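Local coordinates for protein Rho guanine nucleotide exchange factor 12 (PDB 1TXD) that acts as a guanine nucleotide exchange factor for the GTPase RhoA, represented here by its helical DH domain and the PH domain that follows, at residues A[4-8]-A[23-27]; A[32-36]-A[173-177]; A[109-114]-A[203-207]. The protein carries 1 engineered substitution. One frame throughout, in Å; residues are numbered along the deposited sequence.

Contact 1: A[4-8]-A[23-27]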
ATOM      1  N   PRO A   4     -25.026 -21.654  -4.187  1.00 75.42           N
ATOM      2  CA  PRO A   4     -24.938 -20.179  -4.118  1.00 75.51           C
ATOM      3  C   PRO A   4     -25.882 -19.421  -3.138  1.00 75.07           C
ATOM      4  O   PRO A   4     -25.361 -18.612  -2.368  1.00 75.41           O
ATOM      5  CB  PRO A   4     -25.237 -19.756  -5.568  1.00 75.55           C
ATOM      6  CG  PRO A   4     -26.019 -20.936  -6.168  1.00 75.66           C
ATOM      7  CD  PRO A   4     -26.090 -22.059  -5.123  1.00 75.68           C
ATOM      8  N   ASN A   5     -27.203 -19.629  -3.193  1.00 74.40           N
ATOM      9  CA  ASN A   5     -28.158 -18.944  -2.297  1.00 73.66           C
ATOM     10  C   ASN A   5     -28.279 -19.706  -0.990  1.00 72.65           C
ATOM     11  O   ASN A   5     -28.076 -20.926  -0.967  1.00 73.14           O
ATOM     12  CB  ASN A   5     -29.545 -18.844  -2.952  1.00 74.03           C
ATOM     13  CG  ASN A   5     -30.464 -17.803  -2.298  1.00 73.83           C
ATOM     14  OD1 ASN A   5     -30.895 -17.956  -1.159  1.00 73.88           O
ATOM     15  ND2 ASN A   5     -30.806 -16.764  -3.054  1.00 73.80           N
ATOM     16  N   TRP A   6     -28.611 -18.995   0.089  1.00 70.99           N
ATOM     17  CA  TRP A   6     -28.754 -19.617   1.405  1.00 69.23           C
ATOM     18  C   TRP A   6     -30.045 -20.428   1.594  1.00 68.97           C
ATOM     19  O   TRP A   6     -30.003 -21.561   2.091  1.00 68.76           O
ATOM     20  CB  TRP A   6     -28.692 -18.580   2.519  1.00 68.33           C
ATOM     21  CG  TRP A   6     -28.948 -19.259   3.812  1.00 67.07           C
ATOM     22  CD1 TRP A   6     -28.109 -20.124   4.472  1.00 67.04           C
ATOM     23  CD2 TRP A   6     -30.154 -19.233   4.559  1.00 65.11           C
ATOM     24  NE1 TRP A   6     -28.708 -20.588   5.616  1.00 66.02           N
ATOM     25  CE2 TRP A   6     -29.973 -20.066   5.685  1.00 65.35           C
ATOM     26  CE3 TRP A   6     -31.368 -18.562   4.412  1.00 64.12           C
ATOM     27  CZ2 TRP A   6     -30.962 -20.241   6.648  1.00 64.44           C
ATOM     28  CZ3 TRP A   6     -32.342 -18.737   5.357  1.00 63.65           C
ATOM     29  CH2 TRP A   6     -32.137 -19.569   6.466  1.00 64.19           C
ATOM     30  N   GLN A   7     -31.182 -19.819   1.246  1.00 68.53           N
ATOM     31  CA  GLN A   7     -32.518 -20.422   1.441  1.00 68.27           C
ATOM     32  C   GLN A   7     -32.723 -21.660   0.551  1.00 67.63           C
ATOM     33  O   GLN A   7     -33.593 -22.510   0.825  1.00 66.97           O
ATOM     34  CB  GLN A   7     -33.626 -19.384   1.179  1.00 68.43           C
ATOM     35  CG  GLN A   7     -33.505 -18.111   2.032  1.00 69.07           C
ATOM     36  CD  GLN A   7     -34.269 -16.922   1.487  1.00 69.82           C
ATOM     37  OE1 GLN A   7     -34.089 -16.541   0.324  1.00 71.37           O
ATOM     38  NE2 GLN A   7     -35.101 -16.308   2.333  1.00 69.65           N
ATOM     39  N   GLN A   8     -31.918 -21.726  -0.516  1.00 66.89           N
ATOM     40  CA  GLN A   8     -31.791 -22.904  -1.375  1.00 66.03           C
ATOM     41  C   GLN A   8     -31.288 -24.132  -0.613  1.00 64.36           C
ATOM     42  O   GLN A   8     -31.801 -25.233  -0.816  1.00 65.08           O
ATOM     43  CB  GLN A   8     -30.842 -22.600  -2.544  1.00 66.46           C
ATOM     44  CG  GLN A   8     -30.579 -23.776  -3.499  1.00 66.99           C
ATOM     45  CD  GLN A   8     -31.841 -24.300  -4.185  1.00 67.20           C
ATOM     46  OE1 GLN A   8     -32.171 -25.478  -4.061  1.00 67.86           O
ATOM     47  NE2 GLN A   8     -32.547 -23.426  -4.904  1.00 66.72           N
ATOM     48  N   ILE A  23     -33.617 -15.075   9.738  1.00 18.72           N
ATOM     49  CA  ILE A  23     -33.356 -15.296   8.320  1.00 18.66           C
ATOM     50  C   ILE A  23     -32.304 -14.299   7.796  1.00 19.58           C
ATOM     51  O   ILE A  23     -31.443 -14.683   7.016  1.00 17.03           O
ATOM     52  CB  ILE A  23     -34.662 -15.273   7.510  1.00 17.73           C
ATOM     53  CG1 ILE A  23     -35.234 -16.693   7.459  1.00 17.57           C
ATOM     54  CG2 ILE A  23     -34.457 -14.804   6.116  1.00 17.51           C
ATOM     55  CD1 ILE A  23     -36.637 -16.746   7.115  1.00 14.16           C
ATOM     56  N   LYS A  24     -32.369 -13.044   8.252  1.00 20.82           N
ATOM     57  CA  LYS A  24     -31.422 -12.012   7.829  1.00 21.77           C
ATOM     58  C   LYS A  24     -30.029 -12.345   8.337  1.00 21.38           C
ATOM     59  O   LYS A  24     -29.063 -12.213   7.588  1.00 20.84           O
ATOM     60  CB  LYS A  24     -31.833 -10.629   8.335  1.00 23.32           C
ATOM     61  CG  LYS A  24     -32.800  -9.909   7.423  1.00 26.37           C
ATOM     62  CD  LYS A  24     -33.932  -9.244   8.192  1.00 29.04           C
ATOM     63  CE  LYS A  24     -35.157  -8.988   7.313  1.00 30.52           C
ATOM     64  NZ  LYS A  24     -36.394  -9.013   8.120  1.00 31.19           N
ATOM     65  N   ARG A  25     -29.933 -12.775   9.596  1.00 20.57           N
ATOM     66  CA  ARG A  25     -28.676 -13.242  10.182  1.00 21.49           C
ATOM     67  C   ARG A  25     -28.058 -14.309   9.289  1.00 21.64           C
ATOM     68  O   ARG A  25     -26.840 -14.277   9.042  1.00 21.35           O
ATOM     69  CB  ARG A  25     -28.843 -13.780  11.633  1.00 22.85           C
ATOM     70  CG  ARG A  25     -27.506 -13.881  12.459  1.00 24.21           C
ATOM     71  CD  ARG A  25     -27.650 -14.450  13.873  1.00 26.00           C
ATOM     72  NE  ARG A  25     -27.880 -15.881  13.786  1.00 27.53           N
ATOM     73  CZ  ARG A  25     -26.994 -16.840  14.006  1.00 28.93           C
ATOM     74  NH1 ARG A  25     -25.749 -16.580  14.407  1.00 27.27           N
ATOM     75  NH2 ARG A  25     -27.391 -18.100  13.846  1.00 30.77           N
ATOM     76  N   GLN A  26     -28.874 -15.229   8.772  1.00 20.04           N
ATOM     77  CA  GLN A  26     -28.309 -16.346   8.035  1.00 21.27           C
ATOM     78  C   GLN A  26     -27.786 -15.841   6.723  1.00 22.59           C
ATOM     79  O   GLN A  26     -26.758 -16.304   6.248  1.00 22.16           O
ATOM     80  CB  GLN A  26     -29.319 -17.439   7.750  1.00 20.40           C
ATOM     81  CG  GLN A  26     -29.839 -18.150   9.005  1.00 21.10           C
ATOM     82  CD  GLN A  26     -28.778 -18.982   9.660  1.00 19.34           C
ATOM     83  OE1 GLN A  26     -28.075 -19.712   8.979  1.00 18.75           O
ATOM     84  NE2 GLN A  26     -28.628 -18.838  10.970  1.00 16.84           N
ATOM     85  N   GLU A  27     -28.525 -14.915   6.139  1.00 22.58           N
ATOM     86  CA  GLU A  27     -28.183 -14.376   4.846  1.00 24.76           C
ATOM     87  C   GLU A  27     -26.840 -13.651   4.903  1.00 23.34           C
ATOM     88  O   GLU A  27     -26.046 -13.797   4.005  1.00 24.30           O
ATOM     89  CB  GLU A  27     -29.281 -13.439   4.333  1.00 25.66           C
ATOM     90  CG  GLU A  27     -30.417 -14.139   3.559  1.00 29.65           C
ATOM     91  CD  GLU A  27     -31.658 -13.252   3.404  1.00 31.06           C
ATOM     92  OE1 GLU A  27     -32.776 -13.757   3.111  1.00 32.94           O
ATOM     93  OE2 GLU A  27     -31.511 -12.023   3.572  1.00 33.18           O
TER
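Trp6 lays one face of its indole against the side chain of Gln26, and this CH-pi contact carries most of the meeting between 4-8 and helix segment 23-27. Gln26 CB stands 3.5 Å from the centroid of the Trp6 six-membered ring, 17° off the ring normal, while Gln26 CG comes within 3.3 Å of Trp6 CZ2. With CG of Trp6 swung opposite its own backbone N (chi1 176°), the indole reaches across to the helix. The Gln26 chain then bends at chi2, which keeps its amide beside the indole, the two planes 43° apart, and NE2 bonds to Glu22 OE2 and Ile98 O. A weak hydrogen bond joins Trp6 NE1 to Ser96 O in the loop beside it.

Apolar contact is slighter. Ile23 CG1 approaches Trp6 CZ3 at 4.1 Å, the two side chains crossing at about a right angle, and Leu15 also packs on Trp6.

Among the polar groups, Gln7 NE2 lies 3.5 Å from Glu27 OE1, a loose approach with amide and carboxylate nearly perpendicular. Within 4-8, Asn5 OD1 accepts from Gln7 N at 3.1 Å, in the carbonyl plane.

The arrangement is a helix N-cap at Asn5 followed by a tryptophan that docks the N-terminal segment on the first long helix of the DH helical bundle, helix 20-57.

Contact 2: A[32-36]-A[173-177]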
ATOM      1  N   LEU A  32     -20.652 -13.659   4.044  1.00 21.31           N
ATOM      2  CA  LEU A  32     -19.293 -13.724   4.474  1.00 21.73           C
ATOM      3  C   LEU A  32     -18.682 -14.994   3.914  1.00 21.75           C
ATOM      4  O   LEU A  32     -17.626 -14.926   3.262  1.00 19.66           O
ATOM      5  CB  LEU A  32     -19.174 -13.702   5.995  1.00 22.19           C
ATOM      6  CG  LEU A  32     -17.833 -14.203   6.554  1.00 22.97           C
ATOM      7  CD1 LEU A  32     -16.642 -13.294   6.181  1.00 23.13           C
ATOM      8  CD2 LEU A  32     -17.949 -14.338   8.015  1.00 22.95           C
ATOM      9  N   PHE A  33     -19.375 -16.116   4.076  1.00 20.14           N
ATOM     10  CA  PHE A  33     -18.858 -17.363   3.557  1.00 22.69           C
ATOM     11  C   PHE A  33     -18.707 -17.343   2.034  1.00 23.01           C
ATOM     12  O   PHE A  33     -17.650 -17.665   1.550  1.00 23.61           O
ATOM     13  CB  PHE A  33     -19.691 -18.569   3.989  1.00 23.60           C
ATOM     14  CG  PHE A  33     -19.691 -18.829   5.495  1.00 26.18           C
ATOM     15  CD1 PHE A  33     -19.185 -17.907   6.410  1.00 27.30           C
ATOM     16  CD2 PHE A  33     -20.246 -20.002   5.991  1.00 28.31           C
ATOM     17  CE1 PHE A  33     -19.240 -18.156   7.796  1.00 28.64           C
ATOM     18  CE2 PHE A  33     -20.284 -20.246   7.359  1.00 29.86           C
ATOM     19  CZ  PHE A  33     -19.769 -19.319   8.251  1.00 28.66           C
ATOM     20  N   TYR A  34     -19.744 -16.921   1.309  1.00 23.06           N
ATOM     21  CA  TYR A  34     -19.775 -16.959  -0.133  1.00 24.40           C
ATOM     22  C   TYR A  34     -18.688 -16.080  -0.787  1.00 22.45           C
ATOM     23  O   TYR A  34     -18.072 -16.505  -1.745  1.00 21.36           O
ATOM     24  CB  TYR A  34     -21.171 -16.533  -0.642  1.00 27.28           C
ATOM     25  CG  TYR A  34     -21.315 -16.547  -2.158  1.00 34.45           C
ATOM     26  CD1 TYR A  34     -21.918 -17.638  -2.808  1.00 39.24           C
ATOM     27  CD2 TYR A  34     -20.842 -15.464  -2.966  1.00 38.01           C
ATOM     28  CE1 TYR A  34     -22.050 -17.670  -4.214  1.00 41.22           C
ATOM     29  CE2 TYR A  34     -20.953 -15.503  -4.359  1.00 40.63           C
ATOM     30  CZ  TYR A  34     -21.567 -16.613  -4.974  1.00 42.19           C
ATOM     31  OH  TYR A  34     -21.713 -16.684  -6.336  1.00 43.49           O
ATOM     32  N   THR A  35     -18.503 -14.860  -0.290  1.00 20.53           N
ATOM     33  CA  THR A  35     -17.547 -13.934  -0.865  1.00 20.93           C
ATOM     34  C   THR A  35     -16.137 -14.349  -0.459  1.00 20.93           C
ATOM     35  O   THR A  35     -15.205 -13.961  -1.111  1.00 19.35           O
ATOM     36  CB  THR A  35     -17.791 -12.501  -0.402  1.00 20.15           C
ATOM     37  OG1 THR A  35     -17.830 -12.458   1.034  1.00 21.82           O
ATOM     38  CG2 THR A  35     -19.153 -12.015  -0.843  1.00 23.14           C
ATOM     39  N   GLU A  36     -15.991 -15.138   0.618  1.00 21.74           N
ATOM     40  CA  GLU A  36     -14.708 -15.775   0.903  1.00 21.94           C
ATOM     41  C   GLU A  36     -14.385 -16.834  -0.128  1.00 22.50           C
ATOM     42  O   GLU A  36     -13.212 -16.973  -0.514  1.00 19.44           O
ATOM     43  CB  GLU A  36     -14.632 -16.440   2.297  1.00 22.46           C
ATOM     44  CG  GLU A  36     -13.227 -16.940   2.632  1.00 21.66           C
ATOM     45  CD  GLU A  36     -12.298 -15.811   2.958  1.00 23.34           C
ATOM     46  OE1 GLU A  36     -11.077 -16.005   2.865  1.00 24.73           O
ATOM     47  OE2 GLU A  36     -12.782 -14.711   3.274  1.00 21.79           O
ATOM     48  N   ARG A 173     -10.428  -7.071  -0.359  1.00 20.40           N
ATOM     49  CA  ARG A 173     -10.985  -8.064   0.536  1.00 22.51           C
ATOM     50  C   ARG A 173     -10.880  -7.658   2.003  1.00 21.37           C
ATOM     51  O   ARG A 173     -11.831  -7.773   2.787  1.00 20.14           O
ATOM     52  CB  ARG A 173     -10.334  -9.454   0.279  1.00 21.35           C
ATOM     53  CG  ARG A 173     -10.970 -10.568   1.136  1.00 25.99           C
ATOM     54  CD  ARG A 173     -12.497 -10.642   1.028  1.00 26.44           C
ATOM     55  NE  ARG A 173     -13.054 -11.815   1.706  1.00 26.30           N
ATOM     56  CZ  ARG A 173     -14.361 -11.989   1.927  1.00 26.58           C
ATOM     57  NH1 ARG A 173     -15.191 -11.137   1.437  1.00 28.86           N
ATOM     58  NH2 ARG A 173     -14.853 -13.035   2.600  1.00 26.09           N
ATOM     59  N   LEU A 174      -9.728  -7.149   2.366  1.00 22.32           N
ATOM     60  CA  LEU A 174      -9.500  -6.748   3.715  1.00 21.21           C
ATOM     61  C   LEU A 174     -10.344  -5.524   4.090  1.00 22.44           C
ATOM     62  O   LEU A 174     -10.669  -5.386   5.236  1.00 23.50           O
ATOM     63  CB  LEU A 174      -8.034  -6.465   3.927  1.00 23.96           C
ATOM     64  CG  LEU A 174      -7.265  -7.517   4.689  1.00 26.22           C
ATOM     65  CD1 LEU A 174      -7.128  -8.759   3.850  1.00 28.85           C
ATOM     66  CD2 LEU A 174      -5.948  -6.936   4.921  1.00 30.24           C
ATOM     67  N   THR A 175     -10.720  -4.678   3.152  1.00 21.11           N
ATOM     68  CA  THR A 175     -11.642  -3.554   3.460  1.00 24.19           C
ATOM     69  C   THR A 175     -13.059  -4.067   3.733  1.00 23.51           C
ATOM     70  O   THR A 175     -13.816  -3.403   4.404  1.00 24.23           O
ATOM     71  CB  THR A 175     -11.722  -2.538   2.304  1.00 25.16           C
ATOM     72  OG1 THR A 175     -12.334  -3.173   1.181  1.00 23.11           O
ATOM     73  CG2 THR A 175     -10.325  -2.148   1.773  1.00 27.31           C
ATOM     74  N   LYS A 176     -13.375  -5.282   3.257  1.00 24.63           N
ATOM     75  CA  LYS A 176     -14.720  -5.859   3.338  1.00 25.16           C
ATOM     76  C   LYS A 176     -15.024  -6.561   4.674  1.00 24.50           C
ATOM     77  O   LYS A 176     -16.148  -6.551   5.155  1.00 25.00           O
ATOM     78  CB  LYS A 176     -14.935  -6.850   2.168  1.00 26.61           C
ATOM     79  CG  LYS A 176     -14.999  -6.238   0.747  1.00 26.05           C
ATOM     80  CD  LYS A 176     -16.187  -5.309   0.585  1.00 30.69           C
ATOM     81  CE  LYS A 176     -16.122  -4.434  -0.683  1.00 33.52           C
ATOM     82  NZ  LYS A 176     -16.158  -5.192  -1.966  1.00 37.34           N
ATOM     83  N   TYR A 177     -14.029  -7.158   5.312  1.00 23.63           N
ATOM     84  CA  TYR A 177     -14.312  -7.909   6.542  1.00 23.54           C
ATOM     85  C   TYR A 177     -15.052  -7.115   7.610  1.00 25.39           C
ATOM     86  O   TYR A 177     -16.015  -7.621   8.187  1.00 25.92           O
ATOM     87  CB  TYR A 177     -13.040  -8.514   7.116  1.00 22.55           C
ATOM     88  CG  TYR A 177     -12.532  -9.674   6.321  1.00 20.61           C
ATOM     89  CD1 TYR A 177     -13.347 -10.780   6.053  1.00 20.28           C
ATOM     90  CD2 TYR A 177     -11.233  -9.710   5.867  1.00 19.92           C
ATOM     91  CE1 TYR A 177     -12.858 -11.874   5.355  1.00 21.09           C
ATOM     92  CE2 TYR A 177     -10.760 -10.807   5.149  1.00 18.09           C
ATOM     93  CZ  TYR A 177     -11.558 -11.852   4.904  1.00 19.51           C
ATOM     94  OH  TYR A 177     -11.082 -12.913   4.193  1.00 23.21           O
TER
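Segments 32-36 and 173-177 run antiparallel, their short axes 175° apart and 11.9 Å from each other at closest approach, with Leu32 facing Tyr177 and Glu36 facing Arg173. Polar side chains span the distance between the helices. Arg173 NH2 forms a salt bridge to Glu36 OE2 at 2.7 Å, fairly straight at 162° and within the guanidinium plane, reaching the oxygen from its anti side, tilted out of the carboxylate plane. The syn lone pair of that same oxygen takes the hydroxyl of Tyr177, with OH 2.6 Å from Glu36 OE2 and the carboxylate nearly coplanar with the ring. Two firm bonds thus grip one buried oxygen and hold the carboxylate's rotation, while Glu36 OE1 turns to His79 ND1. On Arg173, NH1 donates to Thr35 OG1 at 3.0 Å, tilted from the guanidinium plane; that hydroxyl also bonds to Glu31 O. A bend at chi2 (52°) sets one face of the guanidinium against Thr35 O, which lies over its centre. Leu32 CD1 touches the edge of the Tyr177 ring, 4.1 Å from CE1. The pairing joins helix 20-57 to helix 169-186, with helix 72-90 contributing His79 and Met86 alongside, and helix 191-230 meeting Tyr177 through Cys204.

Contact 3: A[109-114]-A[203-207]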
ATOM      1  N   PHE A 109     -10.104 -14.050  13.414  1.00 20.57           N
ATOM      2  CA  PHE A 109      -9.749 -12.639  13.305  1.00 20.85           C
ATOM      3  C   PHE A 109      -9.209 -11.983  14.563  1.00 20.10           C
ATOM      4  O   PHE A 109      -9.067 -10.748  14.603  1.00 20.30           O
ATOM      5  CB  PHE A 109     -10.991 -11.847  12.818  1.00 19.81           C
ATOM      6  CG  PHE A 109     -11.490 -12.280  11.473  1.00 22.56           C
ATOM      7  CD1 PHE A 109     -10.641 -12.272  10.371  1.00 23.36           C
ATOM      8  CD2 PHE A 109     -12.817 -12.684  11.294  1.00 23.93           C
ATOM      9  CE1 PHE A 109     -11.091 -12.670   9.140  1.00 23.39           C
ATOM     10  CE2 PHE A 109     -13.272 -13.084  10.077  1.00 24.99           C
ATOM     11  CZ  PHE A 109     -12.415 -13.067   8.976  1.00 24.86           C
ATOM     12  N   SER A 110      -8.907 -12.778  15.591  1.00 20.40           N
ATOM     13  CA  SER A 110      -8.172 -12.296  16.769  1.00 19.39           C
ATOM     14  C   SER A 110      -7.083 -13.292  17.170  1.00 18.32           C
ATOM     15  O   SER A 110      -7.019 -14.416  16.664  1.00 18.33           O
ATOM     16  CB  SER A 110      -9.131 -12.066  17.957  1.00 20.78           C
ATOM     17  OG  SER A 110      -9.716 -13.289  18.335  1.00 20.09           O
ATOM     18  N   GLY A 111      -6.256 -12.910  18.118  1.00 17.05           N
ATOM     19  CA  GLY A 111      -5.188 -13.802  18.539  1.00 18.63           C
ATOM     20  C   GLY A 111      -4.308 -14.216  17.365  1.00 18.92           C
ATOM     21  O   GLY A 111      -4.006 -13.380  16.506  1.00 18.24           O
ATOM     22  N   PRO A 112      -3.890 -15.487  17.322  1.00 19.32           N
ATOM     23  CA  PRO A 112      -3.020 -15.969  16.240  1.00 18.65           C
ATOM     24  C   PRO A 112      -3.616 -15.822  14.863  1.00 16.39           C
ATOM     25  O   PRO A 112      -2.850 -15.654  13.929  1.00 15.24           O
ATOM     26  CB  PRO A 112      -2.801 -17.440  16.586  1.00 19.03           C
ATOM     27  CG  PRO A 112      -2.935 -17.459  18.094  1.00 20.35           C
ATOM     28  CD  PRO A 112      -4.125 -16.541  18.337  1.00 19.63           C
ATOM     29  N   GLY A 113      -4.940 -15.858  14.744  1.00 15.45           N
ATOM     30  CA  GLY A 113      -5.623 -15.667  13.486  1.00 13.97           C
ATOM     31  C   GLY A 113      -5.458 -14.257  12.967  1.00 14.44           C
ATOM     32  O   GLY A 113      -5.141 -14.089  11.793  1.00 17.00           O
ATOM     33  N   GLU A 114      -5.629 -13.260  13.839  1.00 14.33           N
ATOM     34  CA  GLU A 114      -5.300 -11.862  13.527  1.00 14.12           C
ATOM     35  C   GLU A 114      -3.830 -11.667  13.119  1.00 16.54           C
ATOM     36  O   GLU A 114      -3.548 -11.049  12.091  1.00 17.63           O
ATOM     37  CB  GLU A 114      -5.653 -10.947  14.700  1.00 15.21           C
ATOM     38  CG  GLU A 114      -5.078  -9.559  14.535  1.00 19.28           C
ATOM     39  CD  GLU A 114      -5.578  -8.570  15.560  1.00 20.75           C
ATOM     40  OE1 GLU A 114      -6.156  -8.986  16.541  1.00 22.96           O
ATOM     41  OE2 GLU A 114      -5.383  -7.359  15.373  1.00 25.05           O
ATOM     42  N   HIS A 203     -11.405  -6.052  15.712  1.00 22.85           N
ATOM     43  CA  HIS A 203     -10.144  -6.670  15.294  1.00 22.46           C
ATOM     44  C   HIS A 203      -9.971  -6.560  13.779  1.00 22.15           C
ATOM     45  O   HIS A 203      -8.895  -6.187  13.315  1.00 21.19           O
ATOM     46  CB  HIS A 203     -10.038  -8.125  15.743  1.00 21.41           C
ATOM     47  CG  HIS A 203      -9.705  -8.295  17.198  1.00 24.01           C
ATOM     48  ND1 HIS A 203      -8.467  -7.986  17.729  1.00 24.22           N
ATOM     49  CD2 HIS A 203     -10.440  -8.782  18.231  1.00 25.84           C
ATOM     50  CE1 HIS A 203      -8.466  -8.245  19.028  1.00 24.06           C
ATOM     51  NE2 HIS A 203      -9.648  -8.736  19.357  1.00 26.13           N
ATOM     52  N   CYS A 204     -11.012  -6.835  12.992  1.00 22.15           N
ATOM     53  CA  CYS A 204     -10.842  -6.757  11.529  1.00 22.57           C
ATOM     54  C   CYS A 204     -10.446  -5.328  11.158  1.00 22.26           C
ATOM     55  O   CYS A 204      -9.600  -5.101  10.305  1.00 21.74           O
ATOM     56  CB  CYS A 204     -12.086  -7.194  10.768  1.00 21.02           C
ATOM     57  SG  CYS A 204     -12.323  -8.958  10.750  1.00 22.37           S
ATOM     58  N   ARG A 205     -11.031  -4.371  11.847  1.00 23.18           N
ATOM     59  CA  ARG A 205     -10.668  -2.975  11.663  1.00 24.62           C
ATOM     60  C   ARG A 205      -9.225  -2.710  12.047  1.00 24.31           C
ATOM     61  O   ARG A 205      -8.539  -2.038  11.312  1.00 24.28           O
ATOM     62  CB  ARG A 205     -11.614  -2.056  12.443  1.00 26.04           C
ATOM     63  CG  ARG A 205     -12.531  -1.254  11.531  1.00 28.42           C
ATOM     64  CD  ARG A 205     -13.589  -0.445  12.253  1.00 31.78           C
ATOM     65  NE  ARG A 205     -14.848  -0.853  11.662  1.00 34.69           N
ATOM     66  CZ  ARG A 205     -15.810  -1.524  12.273  1.00 33.01           C
ATOM     67  NH1 ARG A 205     -15.757  -1.850  13.565  1.00 34.99           N
ATOM     68  NH2 ARG A 205     -16.851  -1.853  11.567  1.00 31.33           N
ATOM     69  N   GLN A 206      -8.768  -3.240  13.185  1.00 24.94           N
ATOM     70  CA  GLN A 206      -7.343  -3.170  13.569  1.00 25.80           C
ATOM     71  C   GLN A 206      -6.413  -3.756  12.492  1.00 23.83           C
ATOM     72  O   GLN A 206      -5.412  -3.168  12.179  1.00 24.48           O
ATOM     73  CB  GLN A 206      -7.081  -3.931  14.872  1.00 27.41           C
ATOM     74  CG  GLN A 206      -7.300  -3.149  16.175  1.00 32.17           C
ATOM     75  CD  GLN A 206      -6.892  -3.970  17.408  1.00 33.99           C
ATOM     76  OE1 GLN A 206      -7.661  -4.058  18.372  1.00 39.43           O
ATOM     77  NE2 GLN A 206      -5.710  -4.610  17.354  1.00 35.24           N
ATOM     78  N   ILE A 207      -6.746  -4.936  11.983  1.00 21.96           N
ATOM     79  CA  ILE A 207      -5.998  -5.594  10.912  1.00 23.24           C
ATOM     80  C   ILE A 207      -5.903  -4.707   9.667  1.00 23.37           C
ATOM     81  O   ILE A 207      -4.839  -4.539   9.091  1.00 24.52           O
ATOM     82  CB  ILE A 207      -6.668  -6.905  10.525  1.00 21.64           C
ATOM     83  CG1 ILE A 207      -6.453  -7.960  11.589  1.00 22.78           C
ATOM     84  CG2 ILE A 207      -6.168  -7.397   9.210  1.00 23.43           C
ATOM     85  CD1 ILE A 207      -7.300  -9.267  11.375  1.00 21.49           C
TER
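Cys204 SG sits over one face of the Phe109 ring, 3.8 Å from its centroid and 22° off the normal, a sulfur-aromatic contact that forms the tight, buried part of this meeting. Next to it the backbone is close as well: Phe109 O lies 3.0 Å from His203 CB. Ile207 continues the packed side, its CG1 3.6 Å from Glu114 CG as the two chains slide past each other in opposite directions.

Toward solvent the fit is looser. Ser110 CB covers one face of the partly exposed His203 imidazole in a CH-pi contact, 3.7 Å from the ring centroid. Buried Glu114 reaches out from the packed side to the same ring with its chain fully extended (chi1 168°), and His203 ND1 donates to Glu114 OE1 at 2.8 Å, a weak bond because it is strongly bent (119°). The second carboxylate oxygen, Glu114 OE2, only comes near NE2 of exposed Gln206, at an angle too poor for a hydrogen bond. Replacing Glu114 with an alanine would probably leave His203 ND1 without this acceptor and open a gap beside Ile207 CG1.

Ser110 and Gly111 form the break between two helices, Gly111 at the N-cap of helix 112-126, and this corner between helices 102-109 and 112-126 packs against long helix 191-230 within the all-helical DH bundle.

All three contacts belong to the helical part of the chain, where the DH domain forms an elongated bundle. Contacts 1 and 2 share helix 20-57, their centres 16 Å apart, and touch where Pro4 O meets Tyr34 CD1; both segments of contact 1 come first in the sequence. Contacts 2 and 3 lie nearer, with 14 Å between centres; contact 3 begins between the two halves of contact 2 and ends after both, and Tyr177 joins them by packing on Phe109. Contacts 1 and 3 do not touch, their nearest atoms being about 14 Å apart. Together they tie the N-terminal segment and the helices of the exchange-factor domain into one bundle, from which helix 191-230 continues toward the PH domain.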